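Local coordinates for protein thymidylate synthase (Enterobacteria phage T4, PDB 1TIS) that catalyses the reductive methylation of dUMP to dTMP, with methylenetetrahydrofolate supplying the carbon and ending as dihydrofolate, at residues S243-P246 / Y247-Y251; Y251-T254 / K255-L258; V198-M201 / C202-I205. All blocks are in the same frame, centred on the assembly; numbering follows the deposited sequence.

Interaction 1. Residues S243-P246 / Y247-Y251; sequences SGLP and YKFRY
With chi1 at 69°, Leu245 sets CG between its backbone N and carbonyl carbon, while Phe249, at -158°, swings its ring away from its own N; together the two torsions bring a leucine methyl over an aromatic face. The backbone joining them is a tight turn, residues 246-249, of helical conformation at its two middle positions and closed by an i to i+3 hydrogen bond. In it Phe249 N donates to Pro246 O over 2.8 Å, with an N-H...O angle of 151°. A second bond of the same span, from Tyr251 N to Lys248 O at 3.1 Å, carries the chain on into a short 3-10 segment. The ring of Phe249 is the buried member of this surface turn, and Lys200 of helix 184-202 and Tyr260 and Val261 of helix 254-262 pack around it. The exposed Lys248 chain, bent near its end, passes obliquely across the proline ring, its NZ 3.9 Å from Pro246 CB. Leucine and phenylalanine side chains meet nearly at right angles in a CH-pi contact: Leu245 CD1 stands 3.7 Å from the Phe249 ring centroid, displaced toward the rim so that Phe249 CE2 is its nearest atom at 3.4 Å.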
loop_
_atom_site.group_PDB
_atom_site.type_symbol
_atom_site.label_atom_id
_atom_site.label_comp_id
_atom_site.label_asym_id
_atom_site.label_seq_id
_atom_site.Cartn_x
_atom_site.Cartn_y
_atom_site.Cartn_z
ATOM N N SER A 243 14.105 -18.952 19.449
ATOM C CA SER A 243 14.146 -20.049 20.374
ATOM C C SER A 243 12.955 -20.055 21.313
ATOM O O SER A 243 12.135 -19.130 21.353
ATOM C CB SER A 243 15.397 -19.978 21.193
ATOM O OG SER A 243 15.668 -21.324 21.568
ATOM N N GLY A 244 12.920 -21.181 22.041
ATOM C CA GLY A 244 11.915 -21.505 23.030
ATOM C C GLY A 244 10.696 -22.208 22.461
ATOM O O GLY A 244 9.888 -22.721 23.240
ATOM N N LEU A 245 10.515 -22.289 21.138
ATOM C CA LEU A 245 9.277 -22.834 20.574
ATOM C C LEU A 245 9.334 -24.345 20.485
ATOM O O LEU A 245 10.295 -24.899 19.942
ATOM C CB LEU A 245 8.999 -22.236 19.175
ATOM C CG LEU A 245 9.792 -22.481 17.894
ATOM C CD1 LEU A 245 9.223 -21.422 16.943
ATOM C CD2 LEU A 245 11.333 -22.354 18.013
ATOM N N PRO A 246 8.354 -25.038 21.058
ATOM C CA PRO A 246 8.385 -26.461 21.263
ATOM C C PRO A 246 8.330 -27.178 19.943
ATOM O O PRO A 246 7.458 -26.876 19.129
ATOM C CB PRO A 246 7.193 -26.751 22.090
ATOM C CG PRO A 246 6.220 -25.759 21.516
ATOM C CD PRO A 246 7.059 -24.497 21.411
ATOM N N TYR A 247 9.207 -28.163 19.764
ATOM C CA TYR A 247 9.199 -29.094 18.632
ATOM C C TYR A 247 7.834 -29.415 17.983
ATOM O O TYR A 247 7.785 -29.383 16.756
ATOM C CB TYR A 247 9.875 -30.384 19.110
ATOM C CG TYR A 247 10.384 -31.377 18.066
ATOM C CD1 TYR A 247 10.684 -31.006 16.764
ATOM C CD2 TYR A 247 10.578 -32.677 18.482
ATOM C CE1 TYR A 247 11.182 -31.939 15.891
ATOM C CE2 TYR A 247 11.079 -33.609 17.618
ATOM C CZ TYR A 247 11.376 -33.230 16.334
ATOM O OH TYR A 247 11.906 -34.177 15.481
ATOM N N LYS A 248 6.709 -29.698 18.674
ATOM C CA LYS A 248 5.421 -29.923 17.998
ATOM C C LYS A 248 4.971 -28.785 17.072
ATOM O O LYS A 248 4.354 -29.016 16.025
ATOM C CB LYS A 248 4.293 -30.163 19.023
ATOM C CG LYS A 248 4.266 -29.235 20.252
ATOM C CD LYS A 248 3.007 -29.346 21.139
ATOM C CE LYS A 248 3.240 -29.523 22.673
ATOM N NZ LYS A 248 3.953 -28.466 23.400
ATOM N N PHE A 249 5.339 -27.550 17.449
ATOM C CA PHE A 249 4.995 -26.270 16.839
ATOM C C PHE A 249 4.387 -26.208 15.443
ATOM O O PHE A 249 3.241 -25.776 15.293
ATOM C CB PHE A 249 6.243 -25.380 16.852
ATOM C CG PHE A 249 5.965 -23.881 16.760
ATOM C CD1 PHE A 249 5.339 -23.223 17.797
ATOM C CD2 PHE A 249 6.344 -23.182 15.638
ATOM C CE1 PHE A 249 5.097 -21.880 17.713
ATOM C CE2 PHE A 249 6.104 -21.839 15.554
ATOM C CZ PHE A 249 5.481 -21.193 16.588
ATOM N N ARG A 250 5.069 -26.705 14.405
ATOM C CA ARG A 250 4.624 -26.504 13.032
ATOM C C ARG A 250 3.386 -27.291 12.604
ATOM O O ARG A 250 2.898 -27.226 11.469
ATOM C CB ARG A 250 5.816 -26.796 12.116
ATOM C CG ARG A 250 6.259 -28.228 12.072
ATOM C CD ARG A 250 7.278 -28.281 10.965
ATOM N NE ARG A 250 7.256 -29.489 10.147
ATOM C CZ ARG A 250 8.402 -30.065 9.740
ATOM N NH1 ARG A 250 9.627 -29.658 10.152
ATOM N NH2 ARG A 250 8.331 -31.106 8.908
ATOM N N TYR A 251 2.868 -28.087 13.526
ATOM C CA TYR A 251 1.666 -28.845 13.240
ATOM C C TYR A 251 0.503 -28.253 14.064
ATOM O O TYR A 251 -0.691 -28.569 13.848
ATOM C CB TYR A 251 1.913 -30.355 13.599
ATOM C CG TYR A 251 3.238 -30.983 13.112
ATOM C CD1 TYR A 251 3.463 -31.339 11.778
ATOM C CD2 TYR A 251 4.250 -31.168 14.042
ATOM C CE1 TYR A 251 4.694 -31.859 11.374
ATOM C CE2 TYR A 251 5.477 -31.690 13.643
ATOM C CZ TYR A 251 5.704 -32.038 12.319
ATOM O OH TYR A 251 6.933 -32.591 11.987
#

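Interaction 2. Residues Y251-T254 / K255-L258; sequences YLST and KEQL
Ser253 O is held by two amides of the first helical turn, Glu256 N at 2.7 Å and Gln257 N at 3.0 Å. The two approach differently: Gln257 N lies 17° from the carbonyl plane, whereas Glu256 N stands well above it, with an N-H...O angle of only 133°. Next in sequence, Thr254 O accepts a straighter bond from Leu258 N over 3.2 Å, the regular i to i+4 spacing, and a weak one from Gln257 N. Ser253 is the N-cap of helix 254-262, and Ser-Thr-Lys-Glu has the residue pattern of a capping box. The reciprocal side-chain bonds of that motif are not made here: Ser253 OG rests 3.2 Å from Glu256 CB, and the glutamate carboxylate leads off the other way. Leu252 and Gln257 occupy the two positions, just before the cap and four residues after it, that a hydrophobic staple would join, and Leu252 CB packs on the aliphatic Gln257 CG at 3.7 Å. Beyond CG the glutamine chain is extended, which carries its amide past Leu252 O; there NE2 donates to Phe249 O and Met201 O. Thr254 OG1 in turn bonds to Lys130 and Asp127 of helix 121-131. Lys255, bent at chi2 and chi4, brings NZ back to 3.5 Å from Thr254 CB, where it keeps a long, weak ion pair with Asp127.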
loop_
_atom_site.group_PDB
_atom_site.type_symbol
_atom_site.label_atom_id
_atom_site.label_comp_id
_atom_site.label_asym_id
_atom_site.label_seq_id
_atom_site.Cartn_x
_atom_site.Cartn_y
_atom_site.Cartn_z
ATOM N N TYR A 251 2.868 -28.087 13.526
ATOM C CA TYR A 251 1.666 -28.845 13.240
ATOM C C TYR A 251 0.503 -28.253 14.064
ATOM O O TYR A 251 -0.691 -28.569 13.848
ATOM C CB TYR A 251 1.913 -30.355 13.599
ATOM C CG TYR A 251 3.238 -30.983 13.112
ATOM C CD1 TYR A 251 3.463 -31.339 11.778
ATOM C CD2 TYR A 251 4.250 -31.168 14.042
ATOM C CE1 TYR A 251 4.694 -31.859 11.374
ATOM C CE2 TYR A 251 5.477 -31.690 13.643
ATOM C CZ TYR A 251 5.704 -32.038 12.319
ATOM O OH TYR A 251 6.933 -32.591 11.987
ATOM N N LEU A 252 0.840 -27.329 14.991
ATOM C CA LEU A 252 -0.157 -26.870 15.937
ATOM C C LEU A 252 -1.146 -26.001 15.209
ATOM O O LEU A 252 -0.760 -25.415 14.197
ATOM C CB LEU A 252 0.490 -26.087 17.090
ATOM C CG LEU A 252 1.401 -26.840 18.084
ATOM C CD1 LEU A 252 1.677 -26.053 19.367
ATOM C CD2 LEU A 252 0.681 -28.091 18.501
ATOM N N SER A 253 -2.409 -25.952 15.669
ATOM C CA SER A 253 -3.420 -25.137 15.011
ATOM C C SER A 253 -3.035 -23.682 15.096
ATOM O O SER A 253 -2.532 -23.297 16.150
ATOM C CB SER A 253 -4.750 -25.347 15.674
ATOM O OG SER A 253 -4.708 -25.185 17.075
ATOM N N THR A 254 -3.217 -22.860 14.061
ATOM C CA THR A 254 -2.838 -21.432 14.051
ATOM C C THR A 254 -3.085 -20.624 15.309
ATOM O O THR A 254 -2.234 -19.879 15.819
ATOM C CB THR A 254 -3.560 -20.810 12.880
ATOM O OG1 THR A 254 -3.319 -21.666 11.764
ATOM C CG2 THR A 254 -3.103 -19.421 12.598
ATOM N N LYS A 255 -4.256 -20.891 15.861
ATOM C CA LYS A 255 -4.636 -20.200 17.072
ATOM C C LYS A 255 -3.767 -20.645 18.281
ATOM O O LYS A 255 -3.465 -19.873 19.197
ATOM C CB LYS A 255 -6.146 -20.447 17.317
ATOM C CG LYS A 255 -7.060 -20.600 16.080
ATOM C CD LYS A 255 -7.384 -22.107 15.893
ATOM C CE LYS A 255 -7.652 -22.578 14.461
ATOM N NZ LYS A 255 -6.431 -22.578 13.666
ATOM N N GLU A 256 -3.276 -21.882 18.287
ATOM C CA GLU A 256 -2.418 -22.471 19.298
ATOM C C GLU A 256 -0.920 -22.161 19.120
ATOM O O GLU A 256 -0.093 -22.182 20.060
ATOM C CB GLU A 256 -2.715 -23.932 19.227
ATOM C CG GLU A 256 -2.268 -24.739 20.376
ATOM C CD GLU A 256 -2.656 -24.094 21.678
ATOM O OE1 GLU A 256 -3.844 -24.082 22.011
ATOM O OE2 GLU A 256 -1.747 -23.585 22.335
ATOM N N GLN A 257 -0.586 -21.847 17.858
ATOM C CA GLN A 257 0.752 -21.434 17.456
ATOM C C GLN A 257 1.064 -20.007 17.903
ATOM O O GLN A 257 2.201 -19.764 18.333
ATOM C CB GLN A 257 0.936 -21.488 15.944
ATOM C CG GLN A 257 0.848 -22.866 15.312
ATOM C CD GLN A 257 1.230 -22.849 13.837
ATOM O OE1 GLN A 257 0.739 -21.990 13.121
ATOM N NE2 GLN A 257 2.118 -23.694 13.318
ATOM N N LEU A 258 0.144 -19.024 17.799
ATOM C CA LEU A 258 0.433 -17.698 18.350
ATOM C C LEU A 258 0.496 -17.838 19.867
ATOM O O LEU A 258 1.347 -17.204 20.482
ATOM C CB LEU A 258 -0.645 -16.630 18.113
ATOM C CG LEU A 258 -0.704 -15.501 17.053
ATOM C CD1 LEU A 258 -1.960 -14.693 17.343
ATOM C CD2 LEU A 258 0.460 -14.524 17.127
#

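Interaction 3. Residues V198-M201 / C202-I205; sequences VAKM and CNLI
Val198 and Cys202, one helical turn apart, form the close-packed side of this contact. Cys202 N donates to Val198 O over 2.9 Å in a nearly straight bond (172°), and the side chains touch as well, through Val198 CG1 and Cys202 SG at 3.9 Å. The valine torsion, with CG1 anti to the backbone N (-168°), puts that methyl on the side of the next turn, where the sulfur comes alongside. This side faces the protein: Ile126 of helix 121-131 packs on Val198, and Ile129 and Lys130 on Cys202. Helix 184-202 then ends in a turn with the positive phi and 6→1 bond of a Schellman motif. Asn203 takes a phi of 51°, which turns the chain back so that Leu204 N reaches Ala199 O at 2.8 Å. Ala199 CB and Leu204 CB, 4.5 Å apart, make the apolar contact that commonly accompanies such a bond, and Ile205 opens strand 205-219. The side carrying the exposed Lys200 and Asn203 is looser: Lys200 NZ comes no nearer than 4.2 Å to Asn203 ND2, and the two side chains lean instead on other neighbours, Lys200 on Leu245 and Phe249, Asn203 on Arg250.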
loop_
_atom_site.group_PDB
_atom_site.type_symbol
_atom_site.label_atom_id
_atom_site.label_comp_id
_atom_site.label_asym_id
_atom_site.label_seq_id
_atom_site.Cartn_x
_atom_site.Cartn_y
_atom_site.Cartn_z
ATOM N N VAL A 198 5.976 -16.028 10.751
ATOM C CA VAL A 198 4.930 -16.655 9.957
ATOM C C VAL A 198 5.424 -17.794 9.039
ATOM O O VAL A 198 4.724 -18.795 8.852
ATOM C CB VAL A 198 4.231 -15.589 9.144
ATOM C CG1 VAL A 198 2.947 -16.206 8.549
ATOM C CG2 VAL A 198 3.855 -14.399 10.019
ATOM N N ALA A 199 6.635 -17.754 8.471
ATOM C CA ALA A 199 7.187 -18.860 7.729
ATOM C C ALA A 199 7.381 -19.983 8.701
ATOM O O ALA A 199 7.168 -21.091 8.232
ATOM C CB ALA A 199 8.513 -18.617 7.205
ATOM N N LYS A 200 7.679 -19.837 10.013
ATOM C CA LYS A 200 7.800 -21.017 10.869
ATOM C C LYS A 200 6.440 -21.664 11.215
ATOM O O LYS A 200 6.322 -22.874 11.473
ATOM C CB LYS A 200 8.573 -20.641 12.140
ATOM C CG LYS A 200 8.848 -21.846 13.046
ATOM C CD LYS A 200 9.909 -22.704 12.351
ATOM C CE LYS A 200 9.811 -24.241 12.477
ATOM N NZ LYS A 200 10.877 -24.852 11.678
ATOM N N MET A 201 5.354 -20.900 11.183
ATOM C CA MET A 201 4.015 -21.444 11.450
ATOM C C MET A 201 3.579 -22.149 10.203
ATOM O O MET A 201 3.213 -23.313 10.272
ATOM C CB MET A 201 2.966 -20.367 11.735
ATOM C CG MET A 201 3.084 -19.682 13.082
ATOM S SD MET A 201 2.123 -18.166 13.068
ATOM C CE MET A 201 0.513 -18.687 13.567
ATOM N N CYS A 202 3.700 -21.478 9.050
ATOM C CA CYS A 202 3.286 -22.058 7.782
ATOM C C CYS A 202 4.265 -23.108 7.217
ATOM O O CYS A 202 3.973 -23.821 6.251
ATOM C CB CYS A 202 3.052 -20.864 6.818
ATOM S SG CYS A 202 1.802 -19.702 7.409
ATOM N N ASN A 203 5.425 -23.212 7.872
ATOM C CA ASN A 203 6.536 -24.051 7.489
ATOM C C ASN A 203 6.915 -23.834 6.013
ATOM O O ASN A 203 6.960 -24.659 5.082
ATOM C CB ASN A 203 6.185 -25.517 7.791
ATOM C CG ASN A 203 7.414 -26.442 7.787
ATOM O OD1 ASN A 203 7.338 -27.548 7.250
ATOM N ND2 ASN A 203 8.582 -26.122 8.368
ATOM N N LEU A 204 7.237 -22.580 5.820
ATOM C CA LEU A 204 7.678 -22.157 4.543
ATOM C C LEU A 204 9.045 -21.563 4.833
ATOM O O LEU A 204 9.436 -21.270 5.970
ATOM C CB LEU A 204 6.664 -21.146 3.993
ATOM C CG LEU A 204 5.154 -21.468 3.815
ATOM C CD1 LEU A 204 4.556 -20.608 2.733
ATOM C CD2 LEU A 204 4.935 -22.842 3.274
ATOM N N ILE A 205 9.799 -21.440 3.754
ATOM C CA ILE A 205 11.144 -20.889 3.791
ATOM C C ILE A 205 10.859 -19.409 3.682
ATOM O O ILE A 205 10.178 -18.966 2.754
ATOM C CB ILE A 205 12.022 -21.346 2.564
ATOM C CG1 ILE A 205 12.088 -22.891 2.399
ATOM C CG2 ILE A 205 13.393 -20.721 2.742
ATOM C CD1 ILE A 205 12.500 -23.792 3.597
#

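In the fold
All three contacts are short-range and lie on one side of the subunit, away from its centre. Interaction 1 is mostly surface, with one buried ring; interactions 2 and 3 are partly buried and shared with helix 121-131, interaction 2 starting a helix and interaction 3 ending one. Their chemistry follows: a CH-pi contact and a turn bond in the first, backbone capping bonds in the second and third. The Gln257 amide of interaction 2 reaches the backbone of both other contacts. Lys200 CG packs on Leu245 and Phe249, and Met201 CE lies against Thr254 O, so the end of helix 184-202 abuts both neighbours.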